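Local coordinates for probable hydrogenase nickel incorporation protein hypB (Methanocaldococcus jannaschii, PDB 2HF9) that probably hydrolyses GTP slowly to help insert nickel into the metal centre of [NiFe] hydrogenases, and binds zinc, at residues H109-D113 and L114-E118; V180-I184 and K185-N189. One frame throughout, in Å; residues are numbered along the deposited sequence.

Contact 1. Residues H109-D113 and L114-E118; sequences HALED and LNLDE. With ZN (zinc ion), chain D.
Leu111 and Leu114 meet across a type I beta turn that carries the chain out of the helix beginning at residue 104. The backbone bond of the turn runs from Leu114 N to Leu111 O, 3.2 Å long with an N-H...O angle of 157°. One residue earlier, Asp113 N donates to Ala110 O at 3.0 Å, so consecutive amides keep the carbonyls of the last helical turn engaged.

Apolar contact joins the leucines. CD2 of Leu111 lies 4.3 Å from CD1 of Leu114, and the same methyl is 4.4 Å from CD2 of Leu116, so one methyl of Leu111 touches Leu114, the last residue of the turn, and Leu116 just beyond it. Leu114 has CG anti to its own carbonyl carbon, which brings CG to 4.0 Å from Ala110 O, back over the end of the helix. Leu111 and Leu114 both rest on Leu122 of strand 121-125, while Leu32 of helix 18-35 covers Leu111 and Leu116.

The polar and metal contacts belong to the exposed side, where His109 and Glu112 lie. His109 NE2 binds the zinc ion at 2.2 Å, with His105 as a second protein ligand. At the other ring nitrogen, His109 ND1 donates to Glu112 OE1 over 3.1 Å at 167°. The carboxylate oxygen lies 9° from the imidazole plane, although the nitrogen approaches that oxygen from above the carboxylate plane. Glu112 is thus a second-shell residue: with ND1 as the donor and NE2 as the zinc ligand, its bond helps to hold the rotation of the imidazole, and its negative charge probably makes NE2 a stronger donor to the metal.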
loop_
_atom_site.group_PDB
_atom_site.type_symbol
_atom_site.label_atom_id
_atom_site.label_comp_id
_atom_site.label_asym_id
_atom_site.label_seq_id
_atom_site.Cartn_x
_atom_site.Cartn_y
_atom_site.Cartn_z
ATOM N N HIS A 109 -21.150 -11.602 -7.283
ATOM C CA HIS A 109 -22.385 -10.910 -6.903
ATOM C C HIS A 109 -22.479 -9.499 -7.475
ATOM O O HIS A 109 -23.568 -9.030 -7.805
ATOM C CB HIS A 109 -22.543 -10.893 -5.384
ATOM C CG HIS A 109 -22.943 -12.219 -4.817
ATOM N ND1 HIS A 109 -24.161 -12.801 -5.095
ATOM C CD2 HIS A 109 -22.283 -13.086 -4.014
ATOM C CE1 HIS A 109 -24.239 -13.967 -4.479
ATOM N NE2 HIS A 109 -23.113 -14.164 -3.815
ATOM N N ALA A 110 -21.335 -8.828 -7.594
ATOM C CA ALA A 110 -21.291 -7.524 -8.258
ATOM C C ALA A 110 -21.773 -7.648 -9.705
ATOM O O ALA A 110 -22.488 -6.772 -10.201
ATOM C CB ALA A 110 -19.888 -6.938 -8.197
ATOM N N LEU A 111 -21.399 -8.749 -10.362
ATOM C CA LEU A 111 -21.810 -9.034 -11.742
ATOM C C LEU A 111 -23.327 -9.121 -11.919
ATOM O O LEU A 111 -23.845 -8.836 -12.997
ATOM C CB LEU A 111 -21.146 -10.317 -12.263
ATOM C CG LEU A 111 -19.618 -10.360 -12.384
ATOM C CD1 LEU A 111 -19.153 -11.704 -12.918
ATOM C CD2 LEU A 111 -19.101 -9.234 -13.257
ATOM N N GLU A 112 -24.027 -9.508 -10.854
ATOM C CA GLU A 112 -25.490 -9.590 -10.866
ATOM C C GLU A 112 -26.144 -8.208 -10.988
ATOM O O GLU A 112 -27.280 -8.097 -11.458
ATOM C CB GLU A 112 -26.001 -10.340 -9.626
ATOM C CG GLU A 112 -25.562 -11.809 -9.564
ATOM C CD GLU A 112 -25.753 -12.448 -8.191
ATOM O OE1 GLU A 112 -26.127 -11.744 -7.228
ATOM O OE2 GLU A 112 -25.520 -13.666 -8.076
ATOM N N ASP A 113 -25.419 -7.164 -10.585
ATOM C CA ASP A 113 -25.908 -5.782 -10.676
ATOM C C ASP A 113 -25.589 -5.099 -12.015
ATOM O O ASP A 113 -25.885 -3.915 -12.206
ATOM C CB ASP A 113 -25.373 -4.946 -9.508
ATOM C CG ASP A 113 -26.102 -5.223 -8.205
ATOM O OD1 ASP A 113 -27.307 -5.564 -8.240
ATOM O OD2 ASP A 113 -25.472 -5.089 -7.137
ATOM N N LEU A 114 -24.988 -5.849 -12.933
ATOM C CA LEU A 114 -24.638 -5.335 -14.253
ATOM C C LEU A 114 -25.444 -6.017 -15.358
ATOM O O LEU A 114 -25.725 -7.214 -15.282
ATOM C CB LEU A 114 -23.138 -5.528 -14.518
ATOM C CG LEU A 114 -22.132 -4.792 -13.619
ATOM C CD1 LEU A 114 -20.712 -5.293 -13.861
ATOM C CD2 LEU A 114 -22.208 -3.282 -13.814
ATOM N N ASN A 115 -25.816 -5.250 -16.381
ATOM C CA ASN A 115 -26.395 -5.830 -17.590
ATOM C C ASN A 115 -25.265 -6.190 -18.550
ATOM O O ASN A 115 -24.797 -5.349 -19.319
ATOM C CB ASN A 115 -27.403 -4.873 -18.243
ATOM C CG ASN A 115 -28.107 -5.485 -19.452
ATOM O OD1 ASN A 115 -27.908 -6.656 -19.790
ATOM N ND2 ASN A 115 -28.942 -4.687 -20.107
ATOM N N LEU A 116 -24.839 -7.450 -18.498
ATOM C CA LEU A 116 -23.661 -7.907 -19.241
ATOM C C LEU A 116 -23.857 -7.962 -20.760
ATOM O O LEU A 116 -22.883 -8.062 -21.508
ATOM C CB LEU A 116 -23.175 -9.258 -18.703
ATOM C CG LEU A 116 -22.831 -9.335 -17.209
ATOM C CD1 LEU A 116 -22.669 -10.781 -16.764
ATOM C CD2 LEU A 116 -21.579 -8.522 -16.881
ATOM N N ASP A 117 -25.108 -7.893 -21.213
ATOM C CA ASP A 117 -25.402 -7.802 -22.646
ATOM C C ASP A 117 -25.333 -6.365 -23.159
ATOM O O ASP A 117 -25.517 -6.108 -24.355
ATOM C CB ASP A 117 -26.761 -8.431 -22.963
ATOM C CG ASP A 117 -26.740 -9.941 -22.844
ATOM O OD1 ASP A 117 -25.740 -10.569 -23.261
ATOM O OD2 ASP A 117 -27.725 -10.500 -22.330
ATOM N N GLU A 118 -25.074 -5.431 -22.249
ATOM C CA GLU A 118 -24.849 -4.037 -22.614
ATOM C C GLU A 118 -23.477 -3.548 -22.146
ATOM O O GLU A 118 -23.253 -2.346 -21.988
ATOM C CB GLU A 118 -25.975 -3.145 -22.079
ATOM C CG GLU A 118 -27.261 -3.202 -22.917
ATOM C CD GLU A 118 -27.037 -2.840 -24.384
ATOM O OE1 GLU A 118 -26.516 -1.734 -24.664
ATOM O OE2 GLU A 118 -27.384 -3.665 -25.260
HETATM ZN ZN ZN D . -22.448 -15.716 -2.357
#

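Contact 2. Residues V180-I184 and K185-N189; sequences VGADI and KKMEN
Asp183 caps the start of helix 184-194, occupying the N-cap position and accepting the backbone amide of Lys186 on its side-chain OD1. The capping bond measures 3.2 Å at 163°, and the amide meets OD1 from far above the carboxylate plane, 74° out of it. With CG anti to the backbone N (chi1 -174°), the carboxylate swings forward over the first helical turn. Its negative charge probably interacts favourably with the helix dipole. The backbone of Asp183 is held at both polar atoms: its carbonyl O takes Met187 N at 3.1 Å, while its N donates to Asp153. One residue on, Glu188 N reaches Ile184 O at 2.9 Å, continuing the helical pattern.

Before the cap, Gly181, with positive phi, is the C-prime residue of a Schellman motif that ends helix 177-180, leaving Gly181 to Asp183 as the short link between the two helices. Val180 belongs to the pocket of the bound GTP analogue and packs on Leu176 of the second subunit, so the residue just before the linker lies between nucleotide pocket and second subunit.

Lys186 crosses Asp183 at about a right angle, and the contact is made by its CB, 3.6 Å from Asp183 CG. The ammonium end goes elsewhere, forming salt bridges with Asp190, Glu157 and Asp154, so its charge is matched outside the capping turn. Glu188 packs on Val200 and Leu202 of strand 199-202, whereas Met187 lies against Asp153 and Ile156. The Met187 chain runs extended to its sulfur and bends only at the terminal methyl. Along that chain Met187 CG passes 3.4 Å from Asp183 O. Farther out, Met187 SD comes to 4.5 Å from Ala182 CB.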
loop_
_atom_site.group_PDB
_atom_site.type_symbol
_atom_site.label_atom_id
_atom_site.label_comp_id
_atom_site.label_asym_id
_atom_site.label_seq_id
_atom_site.Cartn_x
_atom_site.Cartn_y
_atom_site.Cartn_z
ATOM N N VAL A 180 11.982 11.871 -6.519
ATOM C CA VAL A 180 12.107 10.850 -5.468
ATOM C C VAL A 180 13.429 10.087 -5.535
ATOM O O VAL A 180 13.748 9.301 -4.635
ATOM C CB VAL A 180 10.940 9.813 -5.501
ATOM C CG1 VAL A 180 9.658 10.433 -4.991
ATOM C CG2 VAL A 180 10.750 9.239 -6.903
ATOM N N GLY A 181 14.187 10.310 -6.604
ATOM C CA GLY A 181 15.454 9.613 -6.816
ATOM C C GLY A 181 15.273 8.188 -7.307
ATOM O O GLY A 181 16.140 7.338 -7.090
ATOM N N ALA A 182 14.146 7.928 -7.973
ATOM C CA ALA A 182 13.834 6.595 -8.493
ATOM C C ALA A 182 14.437 6.377 -9.876
ATOM O O ALA A 182 14.359 7.249 -10.739
ATOM C CB ALA A 182 12.328 6.373 -8.529
ATOM N N ASP A 183 15.035 5.204 -10.072
ATOM C CA ASP A 183 15.643 4.829 -11.345
ATOM C C ASP A 183 14.626 4.006 -12.125
ATOM O O ASP A 183 14.428 2.829 -11.830
ATOM C CB ASP A 183 16.926 4.021 -11.093
ATOM C CG ASP A 183 17.709 3.709 -12.374
ATOM O OD1 ASP A 183 17.139 3.754 -13.485
ATOM O OD2 ASP A 183 18.916 3.400 -12.259
ATOM N N ILE A 184 13.975 4.634 -13.105
ATOM C CA ILE A 184 12.889 3.977 -13.850
ATOM C C ILE A 184 13.389 2.836 -14.741
ATOM O O ILE A 184 12.680 1.850 -14.939
ATOM C CB ILE A 184 12.004 4.970 -14.666
ATOM C CG1 ILE A 184 12.798 5.667 -15.780
ATOM C CG2 ILE A 184 11.328 5.976 -13.735
ATOM C CD1 ILE A 184 11.936 6.474 -16.744
ATOM N N LYS A 185 14.610 2.976 -15.257
ATOM C CA LYS A 185 15.250 1.929 -16.050
ATOM C C LYS A 185 15.501 0.681 -15.205
ATOM O O LYS A 185 15.300 -0.437 -15.675
ATOM C CB LYS A 185 16.554 2.433 -16.682
ATOM C CG LYS A 185 16.356 3.529 -17.724
ATOM C CD LYS A 185 17.583 3.665 -18.623
ATOM C CE LYS A 185 17.331 4.606 -19.795
ATOM N NZ LYS A 185 16.225 4.143 -20.684
ATOM N N LYS A 186 15.929 0.882 -13.958
ATOM C CA LYS A 186 16.063 -0.210 -12.991
ATOM C C LYS A 186 14.717 -0.894 -12.744
ATOM O O LYS A 186 14.625 -2.119 -12.783
ATOM C CB LYS A 186 16.642 0.294 -11.664
ATOM C CG LYS A 186 16.733 -0.782 -10.576
ATOM C CD LYS A 186 16.926 -0.173 -9.198
ATOM C CE LYS A 186 16.929 -1.240 -8.108
ATOM N NZ LYS A 186 15.582 -1.839 -7.870
ATOM N N MET A 187 13.679 -0.097 -12.489
ATOM C CA MET A 187 12.350 -0.642 -12.203
ATOM C C MET A 187 11.821 -1.454 -13.384
ATOM O O MET A 187 11.265 -2.533 -13.198
ATOM C CB MET A 187 11.368 0.473 -11.843
ATOM C CG MET A 187 11.734 1.224 -10.579
ATOM S SD MET A 187 10.599 2.579 -10.192
ATOM C CE MET A 187 9.173 1.687 -9.565
ATOM N N GLU A 188 12.008 -0.926 -14.591
ATOM C CA GLU A 188 11.569 -1.598 -15.811
ATOM C C GLU A 188 12.267 -2.951 -15.985
ATOM O O GLU A 188 11.629 -3.941 -16.355
ATOM C CB GLU A 188 11.807 -0.701 -17.025
ATOM C CG GLU A 188 11.335 -1.287 -18.345
ATOM C CD GLU A 188 11.686 -0.414 -19.533
ATOM O OE1 GLU A 188 12.682 0.342 -19.450
ATOM O OE2 GLU A 188 10.972 -0.496 -20.556
ATOM N N ASN A 189 13.572 -2.980 -15.711
ATOM C CA ASN A 189 14.342 -4.228 -15.734
ATOM C C ASN A 189 13.943 -5.203 -14.631
ATOM O O ASN A 189 13.863 -6.410 -14.870
ATOM C CB ASN A 189 15.845 -3.945 -15.691
ATOM C CG ASN A 189 16.393 -3.573 -17.045
ATOM O OD1 ASN A 189 16.077 -4.215 -18.047
ATOM N ND2 ASN A 189 17.204 -2.529 -17.091
#

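How the contacts relate
From the N terminus, the chain passes helix 18-35 and the first three strands of the parallel sheet before contact 1, which turns it from helix 104-111 towards strand 121-125. Contact 2 comes later, after strand 168-172, where the loop between helices 177-180 and 184-194 closes ahead of strand 199-202. The two are in series, neither nested nor crossed. Contact 1 ties its helix end to the N-terminal helix and to strands 90-95, 68-74 and 121-125; contact 2 joins the nucleotide side to edge strand 199-202. Their centres are 40 Å apart, on opposite sides of the chain's centre, and their nearest atoms about 30 Å.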